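PDB 2IM5: nicotinate phosphoribosyltransferase, which probably catalyses the ATP-dependent synthesis of nicotinate D-ribonucleotide from nicotinate and phosphoribosyl diphosphate, a step of NAD(+) biosynthesis. Local coordinates for residues 25-30 with 355-360. Residues are numbered along the deposited sequence; the frame is centred on the assembly and turned at random.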
loop_
_atom_site.group_PDB
_atom_site.type_symbol
_atom_site.label_atom_id
_atom_site.label_comp_id
_atom_site.label_asym_id
_atom_site.label_seq_id
_atom_site.Cartn_x
_atom_site.Cartn_y
_atom_site.Cartn_z
ATOM N N PHE A 25 -9.385 1.891 -17.262
ATOM C CA PHE A 25 -10.658 2.365 -16.710
ATOM C C PHE A 25 -10.687 3.880 -16.504
ATOM O O PHE A 25 -11.025 4.362 -15.418
ATOM C CB PHE A 25 -10.909 1.669 -15.371
ATOM C CG PHE A 25 -10.806 0.176 -15.445
ATOM C CD1 PHE A 25 -11.785 -0.571 -16.099
ATOM C CD2 PHE A 25 -9.704 -0.481 -14.913
ATOM C CE1 PHE A 25 -11.658 -1.965 -16.229
ATOM C CE2 PHE A 25 -9.568 -1.869 -15.034
ATOM C CZ PHE A 25 -10.546 -2.612 -15.695
ATOM N N PRO A 26 -10.361 4.654 -17.549
ATOM C CA PRO A 26 -10.345 6.114 -17.458
ATOM C C PRO A 26 -11.688 6.790 -17.158
ATOM O O PRO A 26 -11.724 7.978 -16.844
ATOM C CB PRO A 26 -9.761 6.531 -18.809
ATOM C CG PRO A 26 -10.339 5.510 -19.744
ATOM C CD PRO A 26 -10.134 4.212 -18.941
ATOM N N ARG A 27 -12.783 6.043 -17.248
ATOM C CA ARG A 27 -14.102 6.606 -16.977
ATOM C C ARG A 27 -14.636 6.187 -15.611
ATOM O O ARG A 27 -15.684 6.657 -15.176
ATOM C CB ARG A 27 -15.107 6.167 -18.046
ATOM C CG ARG A 27 -14.805 6.656 -19.450
ATOM C CD ARG A 27 -15.935 6.270 -20.393
ATOM N NE ARG A 27 -15.906 7.068 -21.617
ATOM C CZ ARG A 27 -15.119 6.816 -22.654
ATOM N NH1 ARG A 27 -14.295 5.778 -22.619
ATOM N NH2 ARG A 27 -15.142 7.613 -23.717
ATOM N N ALA A 28 -13.909 5.304 -14.938
ATOM C CA ALA A 28 -14.349 4.816 -13.642
ATOM C C ALA A 28 -14.337 5.876 -12.552
ATOM O O ALA A 28 -13.530 6.804 -12.578
ATOM C CB ALA A 28 -13.493 3.625 -13.218
ATOM N N TYR A 29 -15.249 5.722 -11.599
ATOM C CA TYR A 29 -15.358 6.610 -10.453
ATOM C C TYR A 29 -15.164 5.771 -9.204
ATOM O O TYR A 29 -15.399 4.561 -9.199
ATOM C CB TYR A 29 -16.737 7.270 -10.395
ATOM C CG TYR A 29 -16.882 8.467 -11.300
ATOM C CD1 TYR A 29 -16.711 9.758 -10.806
ATOM C CD2 TYR A 29 -17.167 8.308 -12.657
ATOM C CE1 TYR A 29 -16.820 10.864 -11.641
ATOM C CE2 TYR A 29 -17.278 9.407 -13.500
ATOM C CZ TYR A 29 -17.102 10.678 -12.985
ATOM O OH TYR A 29 -17.200 11.766 -13.813
ATOM N N GLY A 30 -14.726 6.415 -8.137
ATOM C CA GLY A 30 -14.541 5.693 -6.895
ATOM C C GLY A 30 -14.677 6.624 -5.715
ATOM O O GLY A 30 -14.546 7.843 -5.861
ATOM N N LYS A 355 -17.728 2.601 -9.724
ATOM C CA LYS A 355 -18.596 2.393 -10.872
ATOM C C LYS A 355 -17.708 2.441 -12.112
ATOM O O LYS A 355 -16.645 3.061 -12.089
ATOM C CB LYS A 355 -19.680 3.470 -10.934
ATOM C CG LYS A 355 -19.161 4.883 -10.906
ATOM C CD LYS A 355 -20.271 5.887 -11.188
ATOM C CE LYS A 355 -21.390 5.811 -10.179
ATOM N NZ LYS A 355 -22.462 6.803 -10.495
ATOM N N MET A 356 -18.137 1.775 -13.184
ATOM C CA MET A 356 -17.369 1.716 -14.423
ATOM C C MET A 356 -17.364 3.040 -15.195
ATOM O O MET A 356 -16.368 3.412 -15.814
ATOM C CB MET A 356 -17.922 0.605 -15.323
ATOM C CG MET A 356 -17.026 0.294 -16.506
ATOM S SD MET A 356 -15.443 -0.418 -15.979
ATOM C CE MET A 356 -15.637 -2.065 -16.621
ATOM N N THR A 357 -18.486 3.746 -15.163
ATOM C CA THR A 357 -18.613 5.024 -15.858
ATOM C C THR A 357 -19.568 5.878 -15.043
ATOM O O THR A 357 -20.178 5.398 -14.091
ATOM C CB THR A 357 -19.220 4.862 -17.282
ATOM O OG1 THR A 357 -20.578 4.426 -17.169
ATOM C CG2 THR A 357 -18.451 3.834 -18.095
ATOM N N ALA A 358 -19.703 7.140 -15.424
ATOM C CA ALA A 358 -20.592 8.060 -14.726
ATOM C C ALA A 358 -22.036 7.566 -14.654
ATOM O O ALA A 358 -22.713 7.763 -13.646
ATOM C CB ALA A 358 -20.547 9.436 -15.398
ATOM N N LYS A 359 -22.496 6.914 -15.714
ATOM C CA LYS A 359 -23.867 6.411 -15.778
ATOM C C LYS A 359 -24.115 5.057 -15.104
ATOM O O LYS A 359 -25.264 4.652 -14.952
ATOM C CB LYS A 359 -24.322 6.345 -17.246
ATOM C CG LYS A 359 -24.592 7.710 -17.873
ATOM C CD LYS A 359 -23.352 8.605 -17.835
ATOM C CE LYS A 359 -23.655 10.028 -18.297
ATOM N NZ LYS A 359 -22.441 10.907 -18.247
ATOM N N ASP A 360 -23.052 4.363 -14.709
ATOM C CA ASP A 360 -23.177 3.059 -14.058
ATOM C C ASP A 360 -23.658 3.268 -12.622
ATOM O O ASP A 360 -23.609 4.389 -12.098
ATOM C CB ASP A 360 -21.811 2.345 -14.089
ATOM C CG ASP A 360 -21.800 1.002 -13.337
ATOM O OD1 ASP A 360 -22.850 0.322 -13.283
ATOM O OD2 ASP A 360 -20.720 0.612 -12.820
HETATM O O HOH W 1 -13.670 3.163 -17.279
HETATM O O HOH W 2 -16.991 8.599 -16.653
#
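Y29 and K355 form an antiparallel hydrogen-bonded pair, joined by two backbone bonds. Y29 N gives its hydrogen to K355 O at 3.0 Å, and K355 N returns one to Y29 O at 3.1 Å. Their side chains lie on the same face of the sheet. K355 CG, held between its own backbone N and carbonyl carbon (chi1 54°), presses on Y29 CB at 3.4 Å. The chain bends at chi3, and NZ reaches the carbonyl oxygens of A358 and D360 in weak bonds. The Y29 ring meets A358: Y29 CE2 lies 3.8 Å from A358 CB.

The pair stands at the start of strand 29-36 and the end of strand 347-355, neighbours in the five-stranded antiparallel sheet. It thus ties the N-terminal part of the chain to a strand that comes after the parallel-stranded part. Beyond K355 the chain enters a type I turn, T357 to D360. D360 OD2 accepts the backbone N-H of M356 nearly straight (170°), through its anti lone pair.

M356 sets out away from 25-30, but its chain bends at chi2 and chi3 and brings the sulfur back to F25. Its SD lies 3.7 Å from F25 CD1, an oblique Met-aromatic contact. Both side chains also touch Y223 of helix 213-223. Two waters link the backbones. One accepts from R27 N and donates to M356 O. The other donates to R27 O at 2.8 Å and weakly accepts from A358 N.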